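PDB 7KCT: 2-oxoglutarate carboxylase small subunit from Hydrogenobacter thermophilus, which is the biotin carboxylase-type subunit of a two-component carboxylase, with an ATP-grasp fold that binds ADP and magnesium. Local coordinates for residues A[208-211]-A[212-216]; A[238-242]-A[243-247]; A[425-428]-A[429-433]. All blocks are in the same frame, centred on the assembly; numbering follows the deposited sequence.

Interaction 1. Residues A[208-211]-A[212-216]. With ADP (adenosine-5'-diphosphate), chain C.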
loop_
_atom_site.group_PDB
_atom_site.type_symbol
_atom_site.label_atom_id
_atom_site.label_comp_id
_atom_site.label_asym_id
_atom_site.label_seq_id
_atom_site.Cartn_x
_atom_site.Cartn_y
_atom_site.Cartn_z
ATOM N N GLU A 208 -23.055 -31.703 -13.204
ATOM C CA GLU A 208 -21.820 -32.345 -12.819
ATOM C C GLU A 208 -21.899 -32.893 -11.397
ATOM O O GLU A 208 -22.815 -32.603 -10.643
ATOM C CB GLU A 208 -20.613 -31.396 -12.981
ATOM C CG GLU A 208 -20.693 -30.049 -12.309
ATOM C CD GLU A 208 -19.463 -29.162 -12.638
ATOM O OE1 GLU A 208 -19.024 -29.142 -13.814
ATOM O OE2 GLU A 208 -18.945 -28.464 -11.740
ATOM N N LYS A 209 -20.943 -33.755 -11.088
ATOM C CA LYS A 209 -20.834 -34.334 -9.763
ATOM C C LYS A 209 -20.681 -33.204 -8.763
ATOM O O LYS A 209 -19.842 -32.314 -8.942
ATOM C CB LYS A 209 -19.628 -35.257 -9.706
ATOM C CG LYS A 209 -19.362 -35.890 -8.360
ATOM C CD LYS A 209 -20.471 -36.840 -7.985
ATOM C CE LYS A 209 -20.597 -36.962 -6.476
ATOM N NZ LYS A 209 -21.903 -37.540 -6.104
ATOM N N TYR A 210 -21.515 -33.202 -7.739
ATOM C CA TYR A 210 -21.281 -32.259 -6.657
ATOM C C TYR A 210 -20.136 -32.760 -5.789
ATOM O O TYR A 210 -20.249 -33.822 -5.154
ATOM C CB TYR A 210 -22.513 -32.050 -5.805
ATOM C CG TYR A 210 -22.204 -31.067 -4.702
ATOM C CD1 TYR A 210 -22.035 -29.698 -4.983
ATOM C CD2 TYR A 210 -22.026 -31.495 -3.390
ATOM C CE1 TYR A 210 -21.744 -28.771 -3.961
ATOM C CE2 TYR A 210 -21.743 -30.581 -2.361
ATOM C CZ TYR A 210 -21.602 -29.224 -2.653
ATOM O OH TYR A 210 -21.308 -28.372 -1.610
ATOM N N ILE A 211 -19.043 -32.004 -5.734
ATOM C CA ILE A 211 -17.902 -32.354 -4.893
ATOM C C ILE A 211 -18.144 -31.781 -3.496
ATOM O O ILE A 211 -18.115 -30.563 -3.307
ATOM C CB ILE A 211 -16.571 -31.848 -5.468
ATOM C CG1 ILE A 211 -16.386 -32.291 -6.931
ATOM C CG2 ILE A 211 -15.443 -32.283 -4.568
ATOM C CD1 ILE A 211 -16.245 -33.787 -7.114
ATOM N N GLU A 212 -18.333 -32.658 -2.503
ATOM C CA GLU A 212 -18.691 -32.230 -1.147
ATOM C C GLU A 212 -17.458 -31.659 -0.441
ATOM O O GLU A 212 -16.340 -32.164 -0.584
ATOM C CB GLU A 212 -19.271 -33.412 -0.341
ATOM C CG GLU A 212 -20.145 -33.051 0.864
ATOM C CD GLU A 212 -21.588 -32.773 0.484
ATOM O OE1 GLU A 212 -22.196 -33.608 -0.221
ATOM O OE2 GLU A 212 -22.129 -31.737 0.926
ATOM N N ASN A 213 -17.660 -30.585 0.298
ATOM C CA ASN A 213 -16.531 -29.952 0.978
ATOM C C ASN A 213 -15.366 -29.550 0.075
ATOM O O ASN A 213 -14.201 -29.788 0.413
ATOM C CB ASN A 213 -15.998 -30.881 2.059
ATOM C CG ASN A 213 -17.092 -31.405 2.961
ATOM O OD1 ASN A 213 -17.865 -30.641 3.543
ATOM N ND2 ASN A 213 -17.206 -32.725 3.020
ATOM N N PRO A 214 -15.630 -28.896 -1.042
ATOM C CA PRO A 214 -14.553 -28.540 -1.965
ATOM C C PRO A 214 -13.830 -27.261 -1.550
ATOM O O PRO A 214 -14.315 -26.478 -0.728
ATOM C CB PRO A 214 -15.302 -28.339 -3.282
ATOM C CG PRO A 214 -16.598 -27.830 -2.863
ATOM C CD PRO A 214 -16.924 -28.363 -1.481
ATOM N N LYS A 215 -12.637 -27.080 -2.129
ATOM C CA LYS A 215 -11.962 -25.788 -2.180
ATOM C C LYS A 215 -12.034 -25.230 -3.607
ATOM O O LYS A 215 -12.148 -25.978 -4.584
ATOM C CB LYS A 215 -10.527 -25.934 -1.700
ATOM C CG LYS A 215 -10.393 -26.231 -0.180
ATOM C CD LYS A 215 -8.925 -26.279 0.226
ATOM C CE LYS A 215 -8.682 -25.684 1.608
ATOM N NZ LYS A 215 -8.884 -24.211 1.655
ATOM N N HIS A 216 -12.020 -23.902 -3.725
ATOM C CA HIS A 216 -12.011 -23.239 -5.022
ATOM C C HIS A 216 -10.593 -22.733 -5.257
ATOM O O HIS A 216 -10.135 -21.781 -4.610
ATOM C CB HIS A 216 -13.082 -22.149 -5.092
ATOM C CG HIS A 216 -13.133 -21.423 -6.418
ATOM N ND1 HIS A 216 -14.282 -21.340 -7.174
ATOM C CD2 HIS A 216 -12.200 -20.698 -7.082
ATOM C CE1 HIS A 216 -14.040 -20.639 -8.271
ATOM N NE2 HIS A 216 -12.785 -20.231 -8.236
HETATM P PB ADP C . -19.718 -18.823 -11.782
HETATM O O1B ADP C . -21.004 -18.203 -11.361
HETATM O O2B ADP C . -18.375 -18.642 -11.122
HETATM O O3B ADP C . -19.575 -19.020 -13.279
HETATM P PA ADP C . -18.656 -21.381 -11.300
HETATM O O1A ADP C . -17.239 -20.967 -11.119
HETATM O O2A ADP C . -18.910 -22.696 -12.019
HETATM O O3A ADP C . -20.001 -20.586 -11.392
HETATM O "O5'" ADP C . -18.831 -22.144 -9.595
HETATM C "C5'" ADP C . -19.475 -21.257 -8.610
HETATM C "C4'" ADP C . -18.996 -21.772 -7.311
HETATM O "O4'" ADP C . -19.862 -22.903 -7.062
HETATM C "C3'" ADP C . -17.600 -22.270 -7.363
HETATM O "O3'" ADP C . -16.694 -21.281 -6.860
HETATM C "C2'" ADP C . -17.714 -23.352 -6.291
HETATM O "O2'" ADP C . -17.829 -22.778 -4.933
HETATM C "C1'" ADP C . -19.066 -23.959 -6.532
HETATM N N9 ADP C . -18.992 -25.097 -7.480
HETATM C C8 ADP C . -18.942 -25.092 -8.880
HETATM N N7 ADP C . -18.912 -26.357 -9.375
HETATM C C5 ADP C . -18.906 -27.186 -8.252
HETATM C C6 ADP C . -18.877 -28.597 -8.103
HETATM N N6 ADP C . -18.825 -29.394 -9.203
HETATM N N1 ADP C . -18.849 -29.173 -6.874
HETATM C C2 ADP C . -18.916 -28.297 -5.842
HETATM N N3 ADP C . -18.961 -26.954 -5.829
HETATM C C4 ADP C . -18.958 -26.420 -7.076
HETATM O O HOH W 1 -20.131 -29.536 0.744
#

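Interaction 2. Residues A[238-242]-A[243-247]. With ADP (adenosine-5'-diphosphate), chain C; ADP (adenosine-5'-diphosphate), chain D.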
loop_
_atom_site.group_PDB
_atom_site.type_symbol
_atom_site.label_atom_id
_atom_site.label_comp_id
_atom_site.label_asym_id
_atom_site.label_seq_id
_atom_site.Cartn_x
_atom_site.Cartn_y
_atom_site.Cartn_z
ATOM N N SER A 238 -12.038 -19.967 -1.710
ATOM C CA SER A 238 -13.121 -20.831 -1.231
ATOM C C SER A 238 -14.157 -20.081 -0.407
ATOM O O SER A 238 -15.352 -20.390 -0.489
ATOM C CB SER A 238 -12.554 -21.990 -0.411
ATOM O OG SER A 238 -11.679 -22.737 -1.215
ATOM N N ILE A 239 -13.741 -19.101 0.394
ATOM C CA ILE A 239 -14.700 -18.416 1.266
ATOM C C ILE A 239 -15.671 -17.593 0.430
ATOM O O ILE A 239 -15.296 -16.560 -0.143
ATOM C CB ILE A 239 -13.994 -17.549 2.314
ATOM C CG1 ILE A 239 -13.141 -18.485 3.175
ATOM C CG2 ILE A 239 -15.023 -16.843 3.147
ATOM C CD1 ILE A 239 -12.259 -17.871 4.205
ATOM N N GLN A 240 -16.949 -17.990 0.466
ATOM C CA GLN A 240 -17.933 -17.497 -0.470
ATOM C C GLN A 240 -19.297 -17.317 0.168
ATOM O O GLN A 240 -19.639 -17.950 1.166
ATOM C CB GLN A 240 -18.102 -18.460 -1.665
ATOM C CG GLN A 240 -16.889 -18.611 -2.505
ATOM C CD GLN A 240 -17.052 -19.672 -3.587
ATOM O OE1 GLN A 240 -18.170 -20.051 -3.958
ATOM N NE2 GLN A 240 -15.931 -20.150 -4.094
ATOM N N ARG A 241 -20.086 -16.441 -0.447
ATOM C CA ARG A 241 -21.510 -16.375 -0.192
ATOM C C ARG A 241 -22.196 -16.138 -1.527
ATOM O O ARG A 241 -21.702 -15.368 -2.365
ATOM C CB ARG A 241 -21.870 -15.272 0.808
ATOM C CG ARG A 241 -21.471 -13.883 0.339
ATOM C CD ARG A 241 -22.634 -13.149 -0.293
ATOM N NE ARG A 241 -22.250 -11.818 -0.776
ATOM C CZ ARG A 241 -22.043 -11.495 -2.052
ATOM N NH1 ARG A 241 -21.702 -10.252 -2.364
ATOM N NH2 ARG A 241 -22.213 -12.395 -3.015
ATOM N N ARG A 242 -23.342 -16.804 -1.702
ATOM C CA ARG A 242 -24.071 -16.859 -2.969
ATOM C C ARG A 242 -23.165 -17.312 -4.106
ATOM O O ARG A 242 -23.352 -16.913 -5.253
ATOM C CB ARG A 242 -24.727 -15.509 -3.300
ATOM C CG ARG A 242 -25.891 -15.154 -2.362
ATOM C CD ARG A 242 -26.859 -14.082 -2.932
ATOM N NE ARG A 242 -26.165 -12.838 -3.288
ATOM C CZ ARG A 242 -25.925 -11.828 -2.453
ATOM N NH1 ARG A 242 -26.330 -11.865 -1.188
ATOM N NH2 ARG A 242 -25.276 -10.759 -2.892
ATOM N N ASN A 243 -22.197 -18.183 -3.796
ATOM C CA ASN A 243 -21.244 -18.698 -4.774
ATOM C C ASN A 243 -20.357 -17.596 -5.372
ATOM O O ASN A 243 -19.839 -17.753 -6.486
ATOM C CB ASN A 243 -21.982 -19.446 -5.885
ATOM C CG ASN A 243 -22.844 -20.550 -5.351
ATOM O OD1 ASN A 243 -24.060 -20.525 -5.525
ATOM N ND2 ASN A 243 -22.227 -21.535 -4.715
ATOM N N GLN A 244 -20.193 -16.486 -4.647
ATOM C CA GLN A 244 -19.330 -15.373 -5.036
ATOM C C GLN A 244 -18.310 -15.091 -3.941
ATOM O O GLN A 244 -18.620 -15.145 -2.745
ATOM C CB GLN A 244 -20.167 -14.146 -5.331
ATOM C CG GLN A 244 -19.508 -13.100 -6.183
ATOM C CD GLN A 244 -20.399 -11.873 -6.308
ATOM O OE1 GLN A 244 -21.639 -11.968 -6.195
ATOM N NE2 GLN A 244 -19.778 -10.710 -6.516
ATOM N N LYS A 245 -17.096 -14.773 -4.367
ATOM C CA LYS A 245 -15.964 -14.752 -3.463
ATOM C C LYS A 245 -16.020 -13.558 -2.519
ATOM O O LYS A 245 -16.580 -12.506 -2.831
ATOM C CB LYS A 245 -14.676 -14.754 -4.266
ATOM C CG LYS A 245 -14.617 -15.958 -5.208
ATOM C CD LYS A 245 -13.713 -15.707 -6.395
ATOM C CE LYS A 245 -13.885 -16.784 -7.460
ATOM N NZ LYS A 245 -13.424 -16.282 -8.781
ATOM N N LEU A 246 -15.488 -13.763 -1.332
ATOM C CA LEU A 246 -15.380 -12.735 -0.301
ATOM C C LEU A 246 -13.963 -12.558 0.188
ATOM O O LEU A 246 -13.527 -11.423 0.451
ATOM C CB LEU A 246 -16.272 -13.103 0.880
ATOM C CG LEU A 246 -16.568 -12.143 2.010
ATOM C CD1 LEU A 246 -17.328 -10.965 1.470
ATOM C CD2 LEU A 246 -17.370 -12.958 3.071
ATOM N N VAL A 247 -13.229 -13.655 0.315
ATOM C CA VAL A 247 -11.856 -13.642 0.772
ATOM C C VAL A 247 -11.026 -14.505 -0.161
ATOM O O VAL A 247 -11.363 -15.659 -0.427
ATOM C CB VAL A 247 -11.726 -14.165 2.215
ATOM C CG1 VAL A 247 -10.233 -14.214 2.585
ATOM C CG2 VAL A 247 -12.581 -13.316 3.214
HETATM P PB ADP C . -19.718 -18.823 -11.782
HETATM O O1B ADP C . -21.004 -18.203 -11.361
HETATM O O2B ADP C . -18.375 -18.642 -11.122
HETATM O O3B ADP C . -19.575 -19.020 -13.279
HETATM P PA ADP C . -18.656 -21.381 -11.300
HETATM O O1A ADP C . -17.239 -20.967 -11.119
HETATM O O2A ADP C . -18.910 -22.696 -12.019
HETATM O O3A ADP C . -20.001 -20.586 -11.392
HETATM O "O5'" ADP C . -18.831 -22.144 -9.595
HETATM C "C5'" ADP C . -19.475 -21.257 -8.610
HETATM C "C4'" ADP C . -18.996 -21.772 -7.311
HETATM O "O4'" ADP C . -19.862 -22.903 -7.062
HETATM C "C3'" ADP C . -17.600 -22.270 -7.363
HETATM O "O3'" ADP C . -16.694 -21.281 -6.860
HETATM C "C2'" ADP C . -17.714 -23.352 -6.291
HETATM O "O2'" ADP C . -17.829 -22.778 -4.933
HETATM C "C1'" ADP C . -19.066 -23.959 -6.532
HETATM N N9 ADP C . -18.992 -25.097 -7.480
HETATM C C8 ADP C . -18.942 -25.092 -8.880
HETATM N N7 ADP C . -18.912 -26.357 -9.375
HETATM C C5 ADP C . -18.906 -27.186 -8.252
HETATM C C6 ADP C . -18.877 -28.597 -8.103
HETATM N N6 ADP C . -18.825 -29.394 -9.203
HETATM N N1 ADP C . -18.849 -29.173 -6.874
HETATM C C2 ADP C . -18.916 -28.297 -5.842
HETATM N N3 ADP C . -18.961 -26.954 -5.829
HETATM C C4 ADP C . -18.958 -26.420 -7.076
HETATM P PB ADP D . -14.387 -12.505 -10.190
HETATM O O1B ADP D . -13.643 -11.407 -10.928
HETATM O O2B ADP D . -13.669 -13.473 -9.276
HETATM O O3B ADP D . -15.541 -13.104 -10.929
HETATM P PA ADP D . -16.952 -11.615 -9.098
HETATM O O1A ADP D . -17.739 -10.684 -8.240
HETATM O O2A ADP D . -17.504 -12.920 -9.643
HETATM O O3A ADP D . -15.388 -11.711 -8.848
HETATM O "O5'" ADP D . -17.123 -10.598 -10.780
HETATM C "C5'" ADP D . -17.367 -9.151 -10.524
HETATM C "C4'" ADP D . -18.427 -8.571 -11.345
HETATM O "O4'" ADP D . -18.649 -9.199 -12.588
HETATM C "C3'" ADP D . -19.738 -8.772 -10.388
HETATM O "O3'" ADP D . -20.510 -7.702 -10.512
HETATM C "C2'" ADP D . -20.275 -10.076 -11.100
HETATM O "O2'" ADP D . -21.622 -10.156 -11.070
HETATM C "C1'" ADP D . -19.924 -9.647 -12.556
HETATM N N9 ADP D . -19.752 -10.801 -13.531
HETATM C C8 ADP D . -18.950 -11.963 -13.410
HETATM N N7 ADP D . -19.058 -12.801 -14.474
HETATM C C5 ADP D . -19.920 -12.146 -15.327
HETATM C C6 ADP D . -20.418 -12.516 -16.591
HETATM N N6 ADP D . -20.035 -13.705 -17.179
HETATM N N1 ADP D . -21.289 -11.690 -17.258
HETATM C C2 ADP D . -21.634 -10.532 -16.578
HETATM N N3 ADP D . -21.244 -10.049 -15.371
HETATM C C4 ADP D . -20.362 -10.902 -14.768
HETATM O O HOH W 2 -10.917 -18.223 0.307
#

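Interaction 3. Residues A[425-428]-A[429-433]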
loop_
_atom_site.group_PDB
_atom_site.type_symbol
_atom_site.label_atom_id
_atom_site.label_comp_id
_atom_site.label_asym_id
_atom_site.label_seq_id
_atom_site.Cartn_x
_atom_site.Cartn_y
_atom_site.Cartn_z
ATOM N N THR A 425 -21.574 -2.828 6.204
ATOM C CA THR A 425 -20.568 -3.438 5.348
ATOM C C THR A 425 -20.177 -4.839 5.833
ATOM O O THR A 425 -20.523 -5.218 6.898
ATOM C CB THR A 425 -19.255 -2.558 5.223
ATOM O OG1 THR A 425 -18.443 -2.725 6.361
ATOM C CG2 THR A 425 -19.477 -1.122 4.955
ATOM N N THR A 426 -19.269 -5.516 5.121
ATOM C CA THR A 426 -18.734 -6.803 5.530
ATOM C C THR A 426 -17.589 -6.702 6.525
ATOM O O THR A 426 -17.078 -7.751 6.941
ATOM C CB THR A 426 -18.224 -7.584 4.323
ATOM O OG1 THR A 426 -17.360 -6.720 3.584
ATOM C CG2 THR A 426 -19.357 -8.008 3.434
ATOM N N ILE A 427 -17.151 -5.496 6.926
ATOM C CA ILE A 427 -15.932 -5.384 7.741
ATOM C C ILE A 427 -16.043 -6.171 9.047
ATOM O O ILE A 427 -15.131 -6.957 9.352
ATOM C CB ILE A 427 -15.581 -3.910 7.966
ATOM C CG1 ILE A 427 -15.051 -3.323 6.665
ATOM C CG2 ILE A 427 -14.572 -3.760 9.115
ATOM C CD1 ILE A 427 -14.907 -1.787 6.675
ATOM N N PRO A 428 -17.092 -6.023 9.845
ATOM C CA PRO A 428 -17.116 -6.786 11.110
ATOM C C PRO A 428 -17.069 -8.310 10.896
ATOM O O PRO A 428 -16.390 -9.030 11.646
ATOM C CB PRO A 428 -18.420 -6.347 11.777
ATOM C CG PRO A 428 -18.803 -5.005 11.102
ATOM C CD PRO A 428 -18.233 -5.096 9.707
ATOM N N LEU A 429 -17.780 -8.824 9.891
ATOM C CA LEU A 429 -17.670 -10.258 9.588
ATOM C C LEU A 429 -16.250 -10.628 9.219
ATOM O O LEU A 429 -15.739 -11.665 9.638
ATOM C CB LEU A 429 -18.634 -10.627 8.459
ATOM C CG LEU A 429 -18.465 -12.004 7.832
ATOM C CD1 LEU A 429 -19.197 -13.023 8.710
ATOM C CD2 LEU A 429 -18.991 -12.006 6.424
ATOM N N LEU A 430 -15.599 -9.813 8.382
ATOM C CA LEU A 430 -14.252 -10.155 7.958
ATOM C C LEU A 430 -13.284 -10.185 9.134
ATOM O O LEU A 430 -12.349 -11.012 9.169
ATOM C CB LEU A 430 -13.796 -9.170 6.883
ATOM C CG LEU A 430 -14.637 -9.211 5.596
ATOM C CD1 LEU A 430 -14.366 -7.997 4.741
ATOM C CD2 LEU A 430 -14.355 -10.507 4.804
ATOM N N ILE A 431 -13.465 -9.277 10.093
ATOM C CA ILE A 431 -12.603 -9.283 11.276
ATOM C C ILE A 431 -12.718 -10.619 11.998
ATOM O O ILE A 431 -11.714 -11.203 12.447
ATOM C CB ILE A 431 -12.962 -8.101 12.199
ATOM C CG1 ILE A 431 -12.544 -6.766 11.566
ATOM C CG2 ILE A 431 -12.326 -8.268 13.558
ATOM C CD1 ILE A 431 -13.184 -5.530 12.218
ATOM N N ASN A 432 -13.947 -11.123 12.125
ATOM C CA ASN A 432 -14.157 -12.376 12.860
ATOM C C ASN A 432 -13.542 -13.566 12.130
ATOM O O ASN A 432 -13.089 -14.519 12.764
ATOM C CB ASN A 432 -15.654 -12.612 13.096
ATOM C CG ASN A 432 -16.221 -11.775 14.240
ATOM O OD1 ASN A 432 -15.489 -11.286 15.075
ATOM N ND2 ASN A 432 -17.520 -11.622 14.273
ATOM N N ILE A 433 -13.586 -13.570 10.795
ATOM C CA ILE A 433 -12.903 -14.617 10.038
ATOM C C ILE A 433 -11.413 -14.615 10.350
ATOM O O ILE A 433 -10.812 -15.663 10.633
ATOM C CB ILE A 433 -13.188 -14.445 8.533
ATOM C CG1 ILE A 433 -14.698 -14.543 8.264
ATOM C CG2 ILE A 433 -12.412 -15.460 7.746
ATOM C CD1 ILE A 433 -15.127 -14.306 6.808
HETATM O O HOH W 3 -20.059 -7.453 8.675
#

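Interaction 1. Residues A[208-211]-A[212-216]
Tyr210 has CG anti to its backbone N, and Glu212 has the same first torsion but folds back at chi2, 84°; together these turns carry the carboxylate to the edge of the phenol ring. There Tyr210 CE2 lies 3.5 Å from Glu212 OE2, with the ring and carboxylate planes 69° apart. One water joins the polar ends: it meets Tyr210 OH, donates to Glu212 OE2 and accepts from Asn213 N at 2.7 Å, so the bend is tied internally. Glu212 OE2 also forms a salt bridge to Arg180, which probably favours its charged form. Asn213 takes a left-handed backbone conformation, which asparagine tolerates well, as the chain turns a corner. Pro214 then packs its CB against Ile211 CG2 at 4.2 Å, two apolar groups that suit the side of the bend facing Ile285 on strand 278-286.

This bend links strand 205-209 to strand 215-223 in the ATP-grasp domain, and it lies along the N6/N1 edge of the adenine of the ADP in chain C. The exocyclic N6 donates to Glu208 OE2 at 2.7 Å, almost straight at 173°, and to the backbone oxygen of Lys209, while Ile211 N donates to ring nitrogen N1 at 3.1 Å. Amino group and ring nitrogen are thus both read, the pattern that distinguishes adenine. Lys128 and Lys166 form salt bridges with the Glu208 carboxylate and probably help position it. Tyr210 CE1 comes within 3.4 Å of adenine C2, and Pro214 CG approaches the same carbon. At the ribose, His216 ND1 points at O3', but the modelled separation is too short for its details to be trusted.

Interaction 2. Residues A[238-242]-A[243-247]
Asn243 follows Arg242 at the tip of a tight beta hairpin, a type I' turn from Arg241 to Gln244 in which both central residues have positive phi, a backbone shape asparagine accepts readily. Its CA lies 3.5 Å from Gln240 OE1, and its ND2 reaches toward the ribose of the ADP in chain C. Gln240, extended beyond CG, holds that ribose through both ends of its amide: OE1 accepts from O2' at 2.9 Å and NE2 donates to O3' at 3.1 Å.

Gln244 makes the hydrogen-bonded antiparallel pair with Arg241, each backbone N donating to the other's oxygen at 3.0 Å. Their side chains run alongside, pointing the same way. Arg241 NH2 donates to Gln244 OE1 at 3.3 Å, nearly straight at the hydrogen (170°); the oxygen lies in the guanidinium plane, whereas the donor stands above the amide plane, the two planes being 84° apart. Glu350 takes Arg241 NE in a salt bridge, and Gln244 NE2 gives a weak bond to the ADP in chain D.

Lys245, in a non-hydrogen-bonded pair with Gln240, extends so that NZ donates to O2B of that second ADP at 2.9 Å and forms salt bridges with Glu283, Glu304 and Glu218. Leu246 N donates to Ile239 O at 3.0 Å, and Val247 CB meets Ile239 CB at 4.1 Å, closing the base with one backbone hydrogen bond and one apolar contact. Leu246 and Val247 pack on helix 427-435, strand 341-351 pairs with strand 244-250, and Gln240 and Lys245 face His216 of strand 215-223.

Interaction 3. Residues A[425-428]-A[429-433]
The first turn of helix 427-435, in the biotin carboxylase C-terminal domain, is built by contacts three and four residues apart. Thr426 O accepts from Leu430 N at 2.9 Å, and Ile427 O accepts from Ile431 N at 3.0 Å; Asn432 N continues the ladder to Pro428 O with a longer bond. Thr425 OG1 caps Ile427 N at 3.1 Å and 169°, a role suited to a short hydroxyl side chain. Pro428 fits the first turn, where a backbone N has no i-4 helix carbonyl to bond, so a missing N-H costs nothing. A water bridges Thr425 O and Leu429 N.

Along one flank, Ile427 CG2 meets Ile431 CD1 at 3.8 Å. Thr426 and Leu430 cross with OG1 3.5 Å from CD1; Thr426 chi1 of 51° sets OG1 between backbone N and carbonyl carbon, and OG1 also bonds to Arg346 O and Asn348 N. Leu430 packs on Leu246, Val247 and Leu415, while Asn432 ND2 bonds to Val455 O and Asp457 O. Several polar groups at the helix start are met by a cap, a water and a strand backbone, while Ile427 and Leu430 pack on sheet strands and Ile431 on helix 404-417.

Overall arrangement
Interactions 1 and 2 lie in the ATP-grasp domain and share the ADP of chain C: interaction 1 holds mainly its adenine, interaction 2 its ribose, and only the latter also reaches the second ADP. They touch where His216 N meets Ser238 OG at 2.8 Å, a probable hydrogen bond. Interaction 2 is the most buried of the three and lies nearest the chain's centre; interactions 1 and 3 are partly buried, their centres about 25 Å apart. Interaction 3 belongs to the biotin carboxylase C-terminal domain and joins interaction 2 through apolar packing, Val247 CG2 on Leu430 CD2 at 3.7 Å. Polar ligand recognition in 208-216 and 238-247 thus gives way to helix backbone bonds, a cap and aliphatic contact in 425-433.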